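Local coordinates for hypothetical protein PH1789 (Pyrococcus horikoshii, PDB 1WR2) that is a hypothetical protein of unknown function whose chain belongs to the ATP-grasp fold family, at residues Y207-L213 / D229-K235. Sequence-based numbering, arbitrary orientation.
Sequences YIKEMDL and DSRIILK
The guanidinium of Arg-231 has two carboxylates of the facing strand, Glu-210 and Asp-212, at its edge. Ile-233 CG1 lies over one face, near the rim. Glu-210 OE2 forms a short salt bridge to Arg-231 NH2, 2.6 Å, with the carboxylate plane turned 58° from the guanidinium. The Asp-212 carboxylate is nearly coplanar with it, 17° apart. Its OD2 makes a long salt bridge to Arg-231 NE, 3.4 Å, and packs more closely on the CG and CD methylenes of Arg-231. The other oxygen of the glutamate, Glu-210 OE1, has a weak bond from Lys-209 NZ.

Beneath this network runs an antiparallel pairing of the hairpin strands 208-218 and 225-234. Glu-210 with Ile-233 and Asp-212 with Arg-231 are hydrogen-bonded pairs. A classic beta bulge interrupts the register: Ile-233 O accepts from Lys-209 N at 2.8 Å and from Glu-210 N at 3.3 Å. Further on, Lys-235 N donates to Tyr-207 O at 2.7 Å. Asp-212 O also takes two bonds, from Arg-231 N and from Ser-230 OG. The serine hydroxyl is anti to its own N (chi1 175°), which carries it to that carbonyl, 2.9 Å from OG to Asp-212 O.

The face of Met-211, Ile-232 and Leu-213 is mostly apolar, with Ser-230 its polar member. Met-211 CB packs on Ile-232 CG1 at 3.9 Å. Ile-208 CG1 touches both Ile-232 CG2 and Leu-234 CD2. Leu-29 of helix 22-30 and Leu-200 of helix 187-203 help cover this side. Strand 19-20 continues the sheet beyond 230-234, and strand 120-129 beyond 210-213.

One face is thus mainly charged, the other mainly apolar. Arg-231 would tend to stabilise both carboxylates as anions. Contacts at NE and NH2 probably limit its rotation, while the backbone satisfies the buried serine hydroxyl.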
loop_
_atom_site.group_PDB
_atom_site.type_symbol
_atom_site.label_atom_id
_atom_site.label_comp_id
_atom_site.label_asym_id
_atom_site.label_seq_id
_atom_site.Cartn_x
_atom_site.Cartn_y
_atom_site.Cartn_z
ATOM N N TYR A 207 -11.555 14.360 1.116
ATOM C CA TYR A 207 -10.930 13.681 2.244
ATOM C C TYR A 207 -9.427 13.472 2.102
ATOM O O TYR A 207 -8.652 13.809 3.001
ATOM C CB TYR A 207 -11.572 12.309 2.454
ATOM C CG TYR A 207 -13.009 12.349 2.908
ATOM C CD1 TYR A 207 -13.349 12.814 4.179
ATOM C CD2 TYR A 207 -14.033 11.918 2.067
ATOM C CE1 TYR A 207 -14.673 12.845 4.601
ATOM C CE2 TYR A 207 -15.360 11.947 2.478
ATOM C CZ TYR A 207 -15.673 12.409 3.745
ATOM O OH TYR A 207 -16.988 12.436 4.150
ATOM N N ILE A 208 -9.030 12.905 0.966
ATOM C CA ILE A 208 -7.634 12.578 0.692
ATOM C C ILE A 208 -6.770 13.676 0.067
ATOM O O ILE A 208 -7.129 14.273 -0.947
ATOM C CB ILE A 208 -7.567 11.324 -0.208
ATOM C CG1 ILE A 208 -8.353 10.194 0.453
ATOM C CG2 ILE A 208 -6.111 10.914 -0.463
ATOM C CD1 ILE A 208 -8.679 9.051 -0.478
ATOM N N LYS A 209 -5.628 13.936 0.694
ATOM C CA LYS A 209 -4.680 14.927 0.193
ATOM C C LYS A 209 -3.778 14.210 -0.809
ATOM O O LYS A 209 -3.613 14.654 -1.949
ATOM C CB LYS A 209 -3.843 15.481 1.346
ATOM C CG LYS A 209 -2.802 16.512 0.950
ATOM C CD LYS A 209 -2.056 17.011 2.193
ATOM C CE LYS A 209 -1.049 18.108 1.863
ATOM N NZ LYS A 209 0.041 17.606 0.984
ATOM N N GLU A 210 -3.196 13.094 -0.374
ATOM C CA GLU A 210 -2.325 12.305 -1.236
ATOM C C GLU A 210 -2.255 10.851 -0.790
ATOM O O GLU A 210 -2.637 10.509 0.326
ATOM C CB GLU A 210 -0.919 12.919 -1.285
ATOM C CG GLU A 210 -0.324 13.246 0.070
ATOM C CD GLU A 210 1.009 13.955 -0.039
ATOM O OE1 GLU A 210 1.083 14.998 -0.726
ATOM O OE2 GLU A 210 1.984 13.472 0.566
ATOM N N MET A 211 -1.782 9.987 -1.677
ATOM C CA MET A 211 -1.673 8.580 -1.337
ATOM C C MET A 211 -0.853 7.844 -2.380
ATOM O O MET A 211 -0.455 8.403 -3.400
ATOM C CB MET A 211 -3.068 7.947 -1.268
ATOM C CG MET A 211 -3.740 7.813 -2.634
ATOM S SD MET A 211 -5.465 7.279 -2.578
ATOM C CE MET A 211 -5.298 5.538 -2.380
ATOM N N ASP A 212 -0.595 6.579 -2.110
ATOM C CA ASP A 212 0.113 5.755 -3.061
ATOM C C ASP A 212 -0.069 4.309 -2.692
ATOM O O ASP A 212 -0.525 3.983 -1.592
ATOM C CB ASP A 212 1.604 6.105 -3.124
ATOM C CG ASP A 212 2.325 5.833 -1.828
ATOM O OD1 ASP A 212 2.286 4.679 -1.344
ATOM O OD2 ASP A 212 2.939 6.778 -1.296
ATOM N N LEU A 213 0.234 3.455 -3.659
ATOM C CA LEU A 213 0.172 2.020 -3.489
ATOM C C LEU A 213 1.612 1.713 -3.848
ATOM O O LEU A 213 2.003 1.851 -5.007
ATOM C CB LEU A 213 -0.769 1.388 -4.512
ATOM C CG LEU A 213 -2.158 1.969 -4.780
ATOM C CD1 LEU A 213 -2.964 0.901 -5.488
ATOM C CD2 LEU A 213 -2.854 2.395 -3.505
ATOM N N ASP A 229 1.943 -2.571 0.076
ATOM C CA ASP A 229 1.920 -1.557 1.127
ATOM C C ASP A 229 1.187 -0.363 0.536
ATOM O O ASP A 229 1.047 -0.266 -0.684
ATOM C CB ASP A 229 3.345 -1.150 1.513
ATOM C CG ASP A 229 3.422 -0.503 2.889
ATOM O OD1 ASP A 229 2.424 0.098 3.331
ATOM O OD2 ASP A 229 4.487 -0.583 3.532
ATOM N N SER A 230 0.724 0.538 1.390
ATOM C CA SER A 230 0.002 1.720 0.935
ATOM C C SER A 230 0.002 2.800 2.007
ATOM O O SER A 230 0.049 2.507 3.204
ATOM C CB SER A 230 -1.449 1.364 0.595
ATOM O OG SER A 230 -2.208 2.517 0.258
ATOM N N ARG A 231 -0.042 4.051 1.569
ATOM C CA ARG A 231 -0.086 5.159 2.504
ATOM C C ARG A 231 -1.137 6.147 2.025
ATOM O O ARG A 231 -1.283 6.389 0.823
ATOM C CB ARG A 231 1.276 5.851 2.613
ATOM C CG ARG A 231 1.689 6.633 1.394
ATOM C CD ARG A 231 2.855 7.549 1.728
ATOM N NE ARG A 231 2.588 8.921 1.306
ATOM C CZ ARG A 231 2.891 9.996 2.030
ATOM N NH1 ARG A 231 3.470 9.858 3.218
ATOM N NH2 ARG A 231 2.623 11.209 1.563
ATOM N N ILE A 232 -1.895 6.681 2.973
ATOM C CA ILE A 232 -2.928 7.656 2.665
ATOM C C ILE A 232 -2.794 8.810 3.652
ATOM O O ILE A 232 -2.733 8.594 4.866
ATOM C CB ILE A 232 -4.347 7.045 2.787
ATOM C CG1 ILE A 232 -4.531 5.927 1.755
ATOM C CG2 ILE A 232 -5.403 8.118 2.577
ATOM C CD1 ILE A 232 -5.896 5.248 1.817
ATOM N N ILE A 233 -2.715 10.029 3.117
ATOM C CA ILE A 233 -2.622 11.235 3.935
ATOM C C ILE A 233 -3.942 11.981 3.751
ATOM O O ILE A 233 -4.316 12.336 2.631
ATOM C CB ILE A 233 -1.470 12.157 3.487
ATOM C CG1 ILE A 233 -0.131 11.415 3.591
ATOM C CG2 ILE A 233 -1.462 13.425 4.342
ATOM C CD1 ILE A 233 0.142 10.806 4.958
ATOM N N LEU A 234 -4.642 12.210 4.856
ATOM C CA LEU A 234 -5.928 12.886 4.818
ATOM C C LEU A 234 -5.832 14.394 5.018
ATOM O O LEU A 234 -4.849 14.910 5.555
ATOM C CB LEU A 234 -6.849 12.287 5.884
ATOM C CG LEU A 234 -7.133 10.786 5.772
ATOM C CD1 LEU A 234 -7.860 10.314 7.028
ATOM C CD2 LEU A 234 -7.963 10.503 4.522
ATOM N N LYS A 235 -6.868 15.087 4.560
ATOM C CA LYS A 235 -6.961 16.533 4.690
ATOM C C LYS A 235 -7.741 16.817 5.963
ATOM O O LYS A 235 -8.744 16.160 6.250
ATOM C CB LYS A 235 -7.683 17.134 3.477
ATOM C CG LYS A 235 -6.840 17.117 2.208
ATOM C CD LYS A 235 -7.658 16.831 0.956
ATOM C CE LYS A 235 -8.450 18.027 0.495
ATOM N NZ LYS A 235 -8.971 17.777 -0.873
#